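Local coordinates for protein monomethylamine methyltransferase MtmB1 (PDB 1NTH) that catalyses transfer of the methyl group from monomethylamine to the corrinoid cofactor of its partner protein in methanogenesis from methylamine, at residues A[125-131]-A[362-368]; A[140-145]-A[186-190]; A[148-154]-A[194-199]; A[353-358]-A[389-394]; A[379-385]-A[440-444]. All blocks are in the same frame, centred on the assembly; numbering follows the deposited sequence. Where two conformers were deposited one is given.

Interaction 1 of 5, residues A[125-131]-A[362-368]; sequences IVQGGPT and EILSGVA
Glu362 opens the pairing by offering its carbonyl oxygen to Ile125 N, 2.8 Å from Glu362 O, and strands 125-128 and 363-366 then run on as parallel neighbours in the wall of a TIM barrel. Ile363 lies level with Ile125; its CG2 reaches Gln127 CB at 3.9 Å, giving this face an apolar patch. Leu364 binds through both backbone groups, its N giving to Ile125 O and its O taking the N-H of Gln127, while its side chain points the other way, to helices 343-359 and 380-393. Ser365 turns back to the face of Ile363. Its OG sits 3.0 Å from Gln127 OE1, which the extended Gln127 chain carries there with CG anti to the backbone N (chi1 180°); the same Ser365 hydroxyl is within hydrogen-bonding reach of both this oxygen and O2 of the pyrrolysine at position 202. Gly366 gives its N-H to Gln127 O, and its own carbonyl oxygen receives Gly129 N at 2.9 Å. The strand ends here, and the peptide bond before Val367 is cis; Ala368 CB then comes 3.7 Å from Thr131 CB. Thr131 folds over this end and donates through OG1 to Gly129 O, 2.8 Å away, from above the carbonyl plane. With a glycine in place of Thr131, the Gly129 carbonyl would probably lose its hydroxyl partner and a gap would open beside the Ala368 methyl. Backbone bonds thus fix the register, while the Ser365 hydroxyl reaches the pyrrolysine, backed by Gln127 as a second-shell partner whose NE2 goes to Thr155.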
# COMPACT_ATOMS: atom_id res chain seq x y z
N ILE A 125 6.89 -26.12 12.26
CA ILE A 125 6.40 -25.57 11.01
C ILE A 125 6.94 -26.44 9.89
O ILE A 125 8.13 -26.79 9.88
CB ILE A 125 6.89 -24.12 10.81
CG1 ILE A 125 6.22 -23.20 11.84
CG2 ILE A 125 6.62 -23.65 9.38
CD1 ILE A 125 4.70 -23.24 11.79
N VAL A 126 6.09 -26.80 8.94
CA VAL A 126 6.49 -27.64 7.81
C VAL A 126 6.76 -26.77 6.59
O VAL A 126 5.84 -26.22 5.98
CB VAL A 126 5.41 -28.68 7.48
CG1 VAL A 126 5.82 -29.51 6.26
CG2 VAL A 126 5.18 -29.59 8.68
N GLN A 127 8.04 -26.64 6.24
CA GLN A 127 8.44 -25.85 5.08
C GLN A 127 8.73 -26.85 3.97
O GLN A 127 9.80 -27.46 3.94
CB GLN A 127 9.68 -25.03 5.42
CG GLN A 127 10.19 -24.17 4.27
CD GLN A 127 11.07 -23.04 4.76
OE1 GLN A 127 12.29 -23.17 4.86
NE2 GLN A 127 10.44 -21.92 5.10
N GLY A 128 7.78 -27.01 3.07
CA GLY A 128 7.94 -27.97 1.99
C GLY A 128 8.24 -27.39 0.63
O GLY A 128 7.76 -26.32 0.26
N GLY A 129 9.04 -28.13 -0.13
CA GLY A 129 9.38 -27.68 -1.47
C GLY A 129 10.52 -28.50 -2.04
O GLY A 129 11.01 -29.42 -1.37
N PRO A 130 10.95 -28.19 -3.27
CA PRO A 130 12.05 -28.89 -3.94
C PRO A 130 13.34 -28.78 -3.14
O PRO A 130 14.32 -29.48 -3.39
CB PRO A 130 12.14 -28.19 -5.29
CG PRO A 130 10.70 -27.81 -5.55
CD PRO A 130 10.28 -27.26 -4.20
N THR A 131 13.34 -27.87 -2.17
CA THR A 131 14.49 -27.69 -1.29
C THR A 131 15.79 -27.44 -2.06
O THR A 131 16.80 -28.13 -1.85
CB THR A 131 14.61 -28.92 -0.36
OG1 THR A 131 13.33 -29.19 0.22
CG2 THR A 131 15.59 -28.68 0.76
N GLU A 362 12.13 -25.75 15.20
CA GLU A 362 10.92 -24.97 14.97
C GLU A 362 10.44 -25.13 13.53
O GLU A 362 9.25 -25.03 13.26
CB GLU A 362 11.16 -23.49 15.25
CG GLU A 362 11.20 -23.09 16.71
CD GLU A 362 12.48 -23.51 17.43
OE1 GLU A 362 13.54 -23.54 16.78
OE2 GLU A 362 12.41 -23.77 18.64
N ILE A 363 11.37 -25.38 12.61
CA ILE A 363 11.04 -25.52 11.20
C ILE A 363 11.70 -26.73 10.55
O ILE A 363 12.88 -27.01 10.79
CB ILE A 363 11.47 -24.26 10.42
CG1 ILE A 363 10.74 -23.02 10.97
CG2 ILE A 363 11.17 -24.44 8.93
CD1 ILE A 363 11.22 -21.70 10.39
N LEU A 364 10.94 -27.45 9.73
CA LEU A 364 11.45 -28.60 8.99
C LEU A 364 11.42 -28.17 7.52
O LEU A 364 10.35 -27.85 6.99
CB LEU A 364 10.54 -29.82 9.18
CG LEU A 364 10.17 -30.20 10.62
CD1 LEU A 364 9.37 -31.50 10.61
CD2 LEU A 364 11.43 -30.34 11.45
N SER A 365 12.58 -28.14 6.87
CA SER A 365 12.66 -27.70 5.48
C SER A 365 13.07 -28.86 4.56
O SER A 365 14.24 -29.24 4.51
CB SER A 365 13.68 -26.55 5.38
OG SER A 365 13.52 -25.81 4.18
N GLY A 366 12.10 -29.41 3.84
CA GLY A 366 12.37 -30.53 2.94
C GLY A 366 11.36 -30.65 1.82
O GLY A 366 10.41 -29.87 1.77
N VAL A 367 11.50 -31.64 0.94
CA VAL A 367 12.56 -32.64 1.01
C VAL A 367 13.36 -32.68 -0.29
O VAL A 367 12.79 -32.81 -1.37
CB VAL A 367 11.94 -34.04 1.25
CG1 VAL A 367 13.02 -35.11 1.22
CG2 VAL A 367 11.19 -34.06 2.57
N ALA A 368 14.68 -32.55 -0.20
CA ALA A 368 15.52 -32.59 -1.39
C ALA A 368 15.87 -34.05 -1.69
O ALA A 368 16.99 -34.50 -1.45
CB ALA A 368 16.77 -31.78 -1.18

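Interaction 2 of 5, residues A[140-145]-A[186-190]; sequences FMPVHM and LIKNA
Ile187 lies over one face of the His144 imidazole, its CG1 3.6 Å from the ring centroid and 11° off the ring normal, a CH-pi contact. CD1 extends the same branch to the rim, where it meets His144 NE2 at 3.4 Å. The Phe140 ring stands beside this pair: His144 CE1 lies over the outer part of one of its faces, and Phe140 CE2 meets Ile187 CG1 at 3.8 Å. Leu186 crosses Phe140 at about a right angle, bringing CD1 to within 3.9 Å of Phe140 CD2. Next to Phe140 on helix 140-148, Met141 lies across Leu186, with CG 3.6 Å from Leu186 O, and the bend at its chi3 (64°) swings CE in against the backbone N of Ala190. The small Ala190 is consistent with the close approach of helices 140-148 and 174-193, their segment axes 8.5 Å apart. Met141 and Leu186 also pack on Leu186 and Met141 of a second subunit, so the helix pair forms part of a subunit interface. No hydrogen bond joins the two segments. His144 is instead fixed by an in-plane bond from ND1 to Phe140 O, at 2.8 Å, and by Gly159 N at NE2, which implies that Ile187 packs on a ring unable to turn freely.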
# COMPACT_ATOMS: atom_id res chain seq x y z
N PHE A 140 7.90 -25.81 -13.45
CA PHE A 140 8.27 -25.10 -12.23
C PHE A 140 7.05 -24.81 -11.35
O PHE A 140 7.08 -25.07 -10.15
CB PHE A 140 9.00 -23.79 -12.56
CG PHE A 140 9.90 -23.32 -11.46
CD1 PHE A 140 11.05 -24.04 -11.14
CD2 PHE A 140 9.59 -22.18 -10.71
CE1 PHE A 140 11.88 -23.63 -10.09
CE2 PHE A 140 10.42 -21.77 -9.67
CZ PHE A 140 11.56 -22.49 -9.36
N MET A 141 5.98 -24.30 -11.93
CA MET A 141 4.79 -24.02 -11.13
C MET A 141 4.10 -25.29 -10.63
O MET A 141 3.80 -25.41 -9.45
CB MET A 141 3.82 -23.11 -11.90
CG MET A 141 4.29 -21.66 -11.93
SD MET A 141 3.06 -20.50 -12.57
CE MET A 141 1.79 -20.66 -11.35
N PRO A 142 3.85 -26.26 -11.53
CA PRO A 142 3.19 -27.50 -11.09
C PRO A 142 3.93 -28.18 -9.94
O PRO A 142 3.31 -28.63 -8.98
CB PRO A 142 3.20 -28.35 -12.36
CG PRO A 142 3.06 -27.33 -13.44
CD PRO A 142 4.00 -26.24 -12.99
N VAL A 143 5.25 -28.29 -10.04
CA VAL A 143 6.02 -28.92 -8.99
C VAL A 143 5.82 -28.23 -7.65
O VAL A 143 5.59 -28.88 -6.63
CB VAL A 143 7.53 -28.94 -9.32
CG1 VAL A 143 8.34 -29.34 -8.10
CG2 VAL A 143 7.79 -29.92 -10.46
N HIS A 144 5.89 -26.90 -7.63
CA HIS A 144 5.70 -26.21 -6.37
C HIS A 144 4.25 -26.30 -5.90
O HIS A 144 3.98 -26.33 -4.70
CB HIS A 144 6.16 -24.76 -6.47
CG HIS A 144 7.65 -24.62 -6.55
ND1 HIS A 144 8.35 -24.75 -7.73
CD2 HIS A 144 8.58 -24.45 -5.58
CE1 HIS A 144 9.64 -24.66 -7.49
NE2 HIS A 144 9.81 -24.48 -6.19
N MET A 145 3.32 -26.37 -6.85
CA MET A 145 1.92 -26.49 -6.49
C MET A 145 1.69 -27.80 -5.73
O MET A 145 0.81 -27.88 -4.88
CB MET A 145 1.02 -26.44 -7.73
CG MET A 145 -0.37 -25.90 -7.44
SD MET A 145 -1.48 -25.89 -8.87
CE MET A 145 -0.54 -24.93 -10.05
N LEU A 186 6.84 -16.89 -9.64
CA LEU A 186 6.16 -18.08 -10.13
C LEU A 186 5.65 -18.95 -8.99
O LEU A 186 4.54 -19.49 -9.04
CB LEU A 186 7.09 -18.91 -11.01
CG LEU A 186 7.51 -18.31 -12.35
CD1 LEU A 186 8.50 -19.24 -13.04
CD2 LEU A 186 6.28 -18.08 -13.22
N ILE A 187 6.47 -19.11 -7.95
CA ILE A 187 6.09 -19.93 -6.81
C ILE A 187 4.88 -19.37 -6.07
O ILE A 187 3.98 -20.13 -5.69
CB ILE A 187 7.28 -20.12 -5.85
CG1 ILE A 187 8.34 -21.00 -6.54
CG2 ILE A 187 6.82 -20.76 -4.54
CD1 ILE A 187 9.66 -21.09 -5.80
N LYS A 188 4.84 -18.06 -5.88
CA LYS A 188 3.68 -17.50 -5.21
C LYS A 188 2.46 -17.62 -6.11
O LYS A 188 1.33 -17.70 -5.62
CB LYS A 188 3.96 -16.04 -4.79
CG LYS A 188 4.93 -16.00 -3.62
CD LYS A 188 5.13 -14.60 -3.06
CE LYS A 188 6.04 -14.66 -1.84
NZ LYS A 188 6.26 -13.33 -1.20
N ASN A 189 2.68 -17.66 -7.42
CA ASN A 189 1.56 -17.82 -8.34
C ASN A 189 1.00 -19.22 -8.22
O ASN A 189 -0.22 -19.46 -8.30
CB ASN A 189 2.06 -17.61 -9.79
CG ASN A 189 1.33 -16.50 -10.54
OD1 ASN A 189 0.12 -16.60 -10.78
ND2 ASN A 189 2.07 -15.43 -10.93
N ALA A 190 1.90 -20.16 -7.96
CA ALA A 190 1.54 -21.56 -7.80
C ALA A 190 0.75 -21.71 -6.52
O ALA A 190 -0.25 -22.44 -6.48
CB ALA A 190 2.81 -22.40 -7.72

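Interaction 3 of 5, residues A[148-154]-A[194-199]; sequences ALEKEVD and AGRPGM
The backbone presenting Ala148 O and Val153 O to Arg196 makes a type I beta turn from Glu150 to Val153, and a second such turn, Arg196 to Met199, shapes the facing loop. The guanidinium meets the first loop edge-on. NH1 donates to Ala148 O at 3.0 Å, and NH2 to Val153 O at 2.7 Å, the latter in the carbonyl plane; NH1 also makes weak bonds to Glu150 O and Val153 O. A bend at chi3 (69°) turns the otherwise extended arginine into this cluster of carbonyls. Arg196 follows directly on Gly195, the C-prime residue of a Schellman motif that ends helix 174-193, while the carbonyls come from the last residue of helix 140-148 and from the connection that leads on to barrel strand 155-156. A leucine in place of Arg196 would probably leave Ala148 O and Val153 O without their charged donor and a bridging water without its NH2 partner. Met199 SD lies over the outer part of one guanidinium face and also 3.8 Å from Ala148 CB, while its CE reaches Asp154 O at 3.5 Å. Ala148 CB further touches Ala194 CB at 3.6 Å, with Leu149 CD2 against the same methyl. A water accepts from Arg196 NH2 and donates to Asp154 O.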
# COMPACT_ATOMS: atom_id res chain seq x y z
N ALA A 148 2.06 -26.79 -2.15
CA ALA A 148 1.03 -25.87 -1.67
C ALA A 148 -0.32 -26.57 -1.53
O ALA A 148 -1.12 -26.20 -0.68
CB ALA A 148 0.90 -24.68 -2.62
N LEU A 149 -0.56 -27.58 -2.35
CA LEU A 149 -1.81 -28.32 -2.30
C LEU A 149 -1.90 -29.24 -1.08
O LEU A 149 -2.98 -29.74 -0.75
CB LEU A 149 -1.99 -29.15 -3.58
CG LEU A 149 -2.33 -28.34 -4.84
CD1 LEU A 149 -2.22 -29.23 -6.07
CD2 LEU A 149 -3.74 -27.77 -4.72
N GLU A 150 -0.77 -29.47 -0.41
CA GLU A 150 -0.74 -30.31 0.78
C GLU A 150 -1.04 -29.48 2.02
O GLU A 150 -0.31 -28.54 2.33
CB GLU A 150 0.64 -30.96 0.93
CG GLU A 150 1.00 -31.99 -0.13
CD GLU A 150 0.11 -33.22 -0.08
OE1 GLU A 150 -0.34 -33.59 1.03
OE2 GLU A 150 -0.13 -33.82 -1.15
N LYS A 151 -2.10 -29.82 2.75
CA LYS A 151 -2.42 -29.08 3.97
C LYS A 151 -1.33 -29.22 5.02
O LYS A 151 -1.22 -28.39 5.93
CB LYS A 151 -3.76 -29.54 4.55
CG LYS A 151 -4.96 -28.97 3.81
CD LYS A 151 -6.25 -29.21 4.57
CE LYS A 151 -7.40 -28.44 3.93
NZ LYS A 151 -8.66 -28.59 4.71
N GLU A 152 -0.52 -30.26 4.90
CA GLU A 152 0.58 -30.50 5.83
C GLU A 152 1.64 -29.41 5.73
O GLU A 152 2.33 -29.11 6.70
CB GLU A 152 1.26 -31.84 5.53
CG GLU A 152 0.54 -33.08 6.03
CD GLU A 152 0.50 -33.17 7.54
OE1 GLU A 152 1.46 -32.73 8.20
OE2 GLU A 152 -0.50 -33.69 8.07
N VAL A 153 1.77 -28.82 4.54
CA VAL A 153 2.78 -27.79 4.30
C VAL A 153 2.33 -26.38 4.71
O VAL A 153 1.23 -25.94 4.36
CB VAL A 153 3.19 -27.80 2.81
CG1 VAL A 153 4.26 -26.74 2.53
CG2 VAL A 153 3.73 -29.18 2.43
N ASP A 154 3.19 -25.69 5.46
CA ASP A 154 2.92 -24.34 5.96
C ASP A 154 3.54 -23.23 5.11
O ASP A 154 2.92 -22.19 4.87
CB ASP A 154 3.43 -24.19 7.39
CG ASP A 154 2.71 -25.10 8.36
OD1 ASP A 154 1.47 -25.01 8.45
OD2 ASP A 154 3.39 -25.91 9.04
N ALA A 194 -3.27 -22.85 -5.72
CA ALA A 194 -3.62 -23.88 -4.75
C ALA A 194 -4.54 -23.30 -3.68
O ALA A 194 -4.84 -23.96 -2.68
CB ALA A 194 -2.35 -24.44 -4.11
N GLY A 195 -4.97 -22.05 -3.88
CA GLY A 195 -5.86 -21.40 -2.93
C GLY A 195 -5.18 -20.85 -1.69
O GLY A 195 -5.84 -20.63 -0.67
N ARG A 196 -3.88 -20.62 -1.77
CA ARG A 196 -3.13 -20.10 -0.63
C ARG A 196 -2.14 -19.04 -1.12
O ARG A 196 -0.92 -19.20 -1.01
CB ARG A 196 -2.38 -21.27 0.03
CG ARG A 196 -3.29 -22.46 0.33
CD ARG A 196 -2.50 -23.67 0.82
NE ARG A 196 -1.94 -23.45 2.15
CZ ARG A 196 -1.11 -24.30 2.75
NH1 ARG A 196 -0.74 -25.42 2.15
NH2 ARG A 196 -0.65 -24.02 3.97
N PRO A 197 -2.66 -17.92 -1.64
CA PRO A 197 -1.86 -16.81 -2.18
C PRO A 197 -0.82 -16.21 -1.24
O PRO A 197 0.23 -15.73 -1.69
CB PRO A 197 -2.92 -15.76 -2.55
CG PRO A 197 -4.19 -16.54 -2.69
CD PRO A 197 -4.09 -17.56 -1.60
N GLY A 198 -1.10 -16.25 0.06
CA GLY A 198 -0.19 -15.66 1.03
C GLY A 198 0.86 -16.54 1.67
O GLY A 198 1.50 -16.13 2.64
N MET A 199 1.08 -17.74 1.14
CA MET A 199 2.10 -18.62 1.72
C MET A 199 3.48 -17.99 1.68
O MET A 199 3.88 -17.40 0.68
CB MET A 199 2.15 -19.96 0.99
CG MET A 199 1.01 -20.90 1.33
SD MET A 199 1.25 -22.50 0.51
CE MET A 199 2.39 -23.30 1.64
O HOH W 1 0.17 -21.57 5.37

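Interaction 4 of 5, residues A[353-358]-A[389-394]; sequences SITDTA and VARATA
Ile354 CG1 and Val389 CG1 press together at 3.4 Å, tighter than usual van der Waals contact, where helices 343-359 and 380-393 pack side by side in the outer layer of the TIM barrel. Their segment axes cross at -49° and approach to 8.5 Å, a closeness that suits the small residues between them. Ile354 CG1 also meets Thr393 OG1 at 3.4 Å, its side chain crossing that of the threonine at about a right angle. Thr357 sits in the middle of the contact: OG1 lies 3.4 Å from Ala390 CB, while CG2, anti to the backbone N, reaches over to Ala390 O at 3.5 Å. In the reverse direction, the methyl CG2 of Thr393 points into the first helix and comes 3.5 Å from Ile354 O. Ser353 CB and OG rest against Val389 and Ala390, but the hydroxyl is hydrogen-bonded to Met386 O one turn earlier on the opposing helix. Beyond this shell, Leu364 of strand 363-366 underlies Ser353, Thr357 and Ala390, and helix 398-410 covers Ile354 through Val401, Leu405 and Leu408. Bonds back along their own helices are consistent with the rotation of both threonines. Thr357 OG1 donates to Ser353 O at 2.7 Å, and Val389 O is gripped from opposite faces of its plane by Thr393 N and by Thr393 OG1, the latter 2.8 Å away.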
# COMPACT_ATOMS: atom_id res chain seq x y z
N SER A 353 12.53 -36.41 10.38
CA SER A 353 11.40 -35.66 10.93
C SER A 353 11.21 -36.03 12.40
O SER A 353 10.90 -35.17 13.23
CB SER A 353 10.13 -35.96 10.14
OG SER A 353 9.03 -35.24 10.66
N ILE A 354 11.39 -37.30 12.73
CA ILE A 354 11.26 -37.74 14.11
C ILE A 354 12.34 -37.06 14.96
O ILE A 354 12.05 -36.49 16.01
CB ILE A 354 11.42 -39.28 14.23
CG1 ILE A 354 10.22 -39.97 13.58
CG2 ILE A 354 11.56 -39.68 15.70
CD1 ILE A 354 10.40 -41.48 13.41
N THR A 355 13.57 -37.10 14.47
CA THR A 355 14.70 -36.49 15.16
C THR A 355 14.53 -34.98 15.35
O THR A 355 14.70 -34.46 16.45
CB THR A 355 16.01 -36.75 14.40
OG1 THR A 355 16.19 -38.16 14.23
CG2 THR A 355 17.20 -36.18 15.17
N ASP A 356 14.20 -34.29 14.26
CA ASP A 356 14.03 -32.84 14.31
C ASP A 356 12.88 -32.40 15.21
O ASP A 356 13.00 -31.45 15.98
CB ASP A 356 13.80 -32.28 12.90
CG ASP A 356 15.04 -32.38 12.03
OD1 ASP A 356 16.16 -32.47 12.58
OD2 ASP A 356 14.89 -32.35 10.79
N THR A 357 11.75 -33.09 15.11
CA THR A 357 10.59 -32.76 15.93
C THR A 357 10.88 -32.97 17.41
O THR A 357 10.66 -32.07 18.23
CB THR A 357 9.37 -33.61 15.51
OG1 THR A 357 9.06 -33.35 14.14
CG2 THR A 357 8.16 -33.28 16.38
N ALA A 358 11.39 -34.14 17.77
CA ALA A 358 11.68 -34.43 19.16
C ALA A 358 12.81 -33.60 19.75
O ALA A 358 12.79 -33.28 20.93
CB ALA A 358 11.99 -35.91 19.33
N VAL A 389 4.68 -37.31 10.04
CA VAL A 389 5.59 -37.88 11.01
C VAL A 389 5.87 -36.89 12.13
O VAL A 389 6.00 -37.27 13.30
CB VAL A 389 6.90 -38.33 10.34
CG1 VAL A 389 7.92 -38.74 11.40
CG2 VAL A 389 6.63 -39.50 9.40
N ALA A 390 5.95 -35.60 11.78
CA ALA A 390 6.20 -34.58 12.79
C ALA A 390 5.02 -34.54 13.77
O ALA A 390 5.21 -34.43 14.98
CB ALA A 390 6.38 -33.21 12.13
N ARG A 391 3.81 -34.63 13.24
CA ARG A 391 2.62 -34.62 14.09
C ARG A 391 2.64 -35.83 15.03
O ARG A 391 2.36 -35.70 16.22
CB ARG A 391 1.35 -34.67 13.24
CG ARG A 391 0.07 -34.63 14.06
CD ARG A 391 -1.18 -34.85 13.21
NE ARG A 391 -1.24 -36.20 12.66
CZ ARG A 391 -1.10 -36.50 11.37
NH1 ARG A 391 -0.88 -35.54 10.49
NH2 ARG A 391 -1.18 -37.76 10.97
N ALA A 392 2.97 -36.99 14.48
CA ALA A 392 3.02 -38.22 15.26
C ALA A 392 4.10 -38.20 16.35
O ALA A 392 3.91 -38.75 17.44
CB ALA A 392 3.26 -39.41 14.34
N THR A 393 5.22 -37.55 16.06
CA THR A 393 6.34 -37.46 16.99
C THR A 393 6.15 -36.45 18.12
O THR A 393 6.63 -36.65 19.24
CB THR A 393 7.65 -37.12 16.24
OG1 THR A 393 7.88 -38.10 15.23
CG2 THR A 393 8.83 -37.10 17.20
N ALA A 394 5.46 -35.35 17.82
CA ALA A 394 5.24 -34.31 18.82
C ALA A 394 4.65 -34.85 20.12
O ALA A 394 3.65 -35.55 20.12
CB ALA A 394 4.33 -33.22 18.25

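Interaction 5 of 5, residues A[379-385]-A[440-444]; sequences TGMEARM and YMQVY
Met381 is a bump that fits the hollow between Tyr440 and Tyr444, one turn apart on helix 438-454. Its CB lies over one face of the Tyr440 ring, 3.8 Å from the centroid, and SD stands further out above that face in a Met-aromatic contact. Bends at chi2 and chi3 (-67° and -90°) curl the chain so that CE drops into the bottom of the hollow, 3.8 Å from Tyr444 CB. The second ring fills a matching groove on helix 380-393, between Met381, Arg384 and Met385. Met385 folds under it, with CE over its centre at 3.6 Å from the Tyr444 ring centroid, while Arg384 CD touches Tyr444 OH at 3.4 Å. These large side chains bridge helices whose segment axes stay 11.5 Å apart. The back of Met381 is covered too, since its SD lies over the middle of the Arg384 guanidinium. That group forms a salt bridge with Glu150 and is hydrogen-bonded to the backbone of Phe3 and Arg4 of a third subunit; Tyr444 OH has Glu388 as its partner. At the start of helix 380-393, Thr379 and Glu382 form a capping box, closed by Thr379 N giving to Glu382 OE1 at 2.9 Å. Glu382 OE2 takes Thr379 OG1 at 2.6 Å from above the carboxylate plane, and Tyr440 OH at 2.5 Å on the anti side. With three such donors, and Ser369 at OE1, the buried carboxylate is probably held in its rotation, and one side chain both caps its own helix and ties Tyr440 of helix 438-454.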
# COMPACT_ATOMS: atom_id res chain seq x y z
N THR A 379 8.91 -34.14 -4.87
CA THR A 379 7.47 -33.93 -4.97
C THR A 379 6.86 -33.68 -3.59
O THR A 379 7.47 -34.00 -2.56
CB THR A 379 6.73 -35.14 -5.58
OG1 THR A 379 6.48 -36.11 -4.56
CG2 THR A 379 7.54 -35.77 -6.70
N GLY A 380 5.66 -33.11 -3.58
CA GLY A 380 4.98 -32.82 -2.34
C GLY A 380 4.70 -34.02 -1.45
O GLY A 380 4.48 -33.86 -0.26
N MET A 381 4.69 -35.22 -2.03
CA MET A 381 4.44 -36.42 -1.24
C MET A 381 5.47 -36.60 -0.13
O MET A 381 5.13 -37.04 0.97
CB MET A 381 4.42 -37.67 -2.13
CG MET A 381 3.14 -37.84 -2.93
SD MET A 381 1.69 -38.20 -1.90
CE MET A 381 1.74 -40.00 -1.85
N GLU A 382 6.73 -36.27 -0.41
CA GLU A 382 7.77 -36.42 0.60
C GLU A 382 7.54 -35.43 1.75
O GLU A 382 7.79 -35.75 2.91
CB GLU A 382 9.16 -36.20 -0.02
CG GLU A 382 9.51 -37.22 -1.10
CD GLU A 382 9.38 -36.65 -2.50
OE1 GLU A 382 10.16 -35.74 -2.84
OE2 GLU A 382 8.50 -37.12 -3.26
N ALA A 383 7.06 -34.23 1.41
CA ALA A 383 6.78 -33.22 2.42
C ALA A 383 5.56 -33.64 3.25
O ALA A 383 5.48 -33.33 4.44
CB ALA A 383 6.52 -31.87 1.76
N ARG A 384 4.62 -34.33 2.63
CA ARG A 384 3.44 -34.79 3.35
C ARG A 384 3.87 -35.77 4.44
O ARG A 384 3.40 -35.69 5.58
CB ARG A 384 2.45 -35.49 2.41
CG ARG A 384 1.20 -35.98 3.12
CD ARG A 384 0.41 -36.98 2.29
NE ARG A 384 -0.12 -36.40 1.06
CZ ARG A 384 -0.86 -37.07 0.18
NH1 ARG A 384 -1.15 -38.34 0.40
NH2 ARG A 384 -1.30 -36.47 -0.92
N MET A 385 4.78 -36.68 4.10
CA MET A 385 5.25 -37.66 5.08
C MET A 385 6.01 -36.94 6.19
O MET A 385 5.84 -37.25 7.37
CB MET A 385 6.16 -38.69 4.41
CG MET A 385 6.61 -39.81 5.35
SD MET A 385 5.23 -40.80 6.00
CE MET A 385 5.03 -41.97 4.67
N TYR A 440 2.43 -44.18 -6.24
CA TYR A 440 3.06 -43.44 -5.16
C TYR A 440 2.24 -43.59 -3.88
O TYR A 440 2.79 -43.76 -2.79
CB TYR A 440 3.19 -41.95 -5.51
CG TYR A 440 4.35 -41.27 -4.81
CD1 TYR A 440 4.86 -41.77 -3.61
CD2 TYR A 440 4.94 -40.13 -5.35
CE1 TYR A 440 5.94 -41.16 -2.97
CE2 TYR A 440 6.03 -39.50 -4.71
CZ TYR A 440 6.52 -40.03 -3.53
OH TYR A 440 7.59 -39.44 -2.90
N MET A 441 0.92 -43.51 -4.00
CA MET A 441 0.06 -43.64 -2.84
C MET A 441 0.26 -44.98 -2.15
O MET A 441 0.24 -45.07 -0.92
CB MET A 441 -1.40 -43.46 -3.26
CG MET A 441 -1.73 -42.04 -3.69
SD MET A 441 -3.34 -41.87 -4.46
CE MET A 441 -4.41 -42.09 -3.06
N GLN A 442 0.48 -46.03 -2.94
CA GLN A 442 0.70 -47.36 -2.39
C GLN A 442 2.05 -47.42 -1.67
O GLN A 442 2.16 -48.03 -0.60
CB GLN A 442 0.66 -48.41 -3.50
CG GLN A 442 -0.72 -48.63 -4.10
CD GLN A 442 -0.71 -49.62 -5.25
OE1 GLN A 442 0.20 -50.45 -5.36
NE2 GLN A 442 -1.73 -49.56 -6.10
N VAL A 443 3.06 -46.79 -2.25
CA VAL A 443 4.39 -46.75 -1.65
C VAL A 443 4.30 -46.01 -0.32
O VAL A 443 4.89 -46.43 0.68
CB VAL A 443 5.40 -46.03 -2.58
CG1 VAL A 443 6.72 -45.81 -1.85
CG2 VAL A 443 5.63 -46.85 -3.84
N TYR A 444 3.56 -44.91 -0.32
CA TYR A 444 3.38 -44.09 0.88
C TYR A 444 2.74 -44.94 1.98
O TYR A 444 3.19 -44.93 3.12
CB TYR A 444 2.48 -42.90 0.56
CG TYR A 444 2.39 -41.85 1.65
CD1 TYR A 444 3.22 -40.73 1.64
CD2 TYR A 444 1.46 -41.97 2.68
CE1 TYR A 444 3.12 -39.74 2.63
CE2 TYR A 444 1.35 -41.00 3.68
CZ TYR A 444 2.18 -39.89 3.64
OH TYR A 444 2.06 -38.91 4.61

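All five contacts belong to one TIM-barrel domain. Interaction 1 joins two wall strands and closes the longest loop, within which interactions 2 and 3 fall; interaction 2 packs helix 140-148 on helix 174-193 and interaction 3 joins the segments that follow them, with centres 11 Å apart. Interactions 4 and 5 share helix 380-393, at its C-terminal and N-terminal ends, 17 Å between centres. Leu364 of interaction 1 packs directly on interaction 4, whereas interactions 2 and 4 lie farthest apart, about 17 Å between nearest atoms. Salt bridges Glu150-Arg384 and Glu152-Arg391 tie interaction 3 to interactions 5 and 4. Interactions 2 and 3 touch a second subunit, and interactions 3 and 5 a third, linking barrel and oligomer.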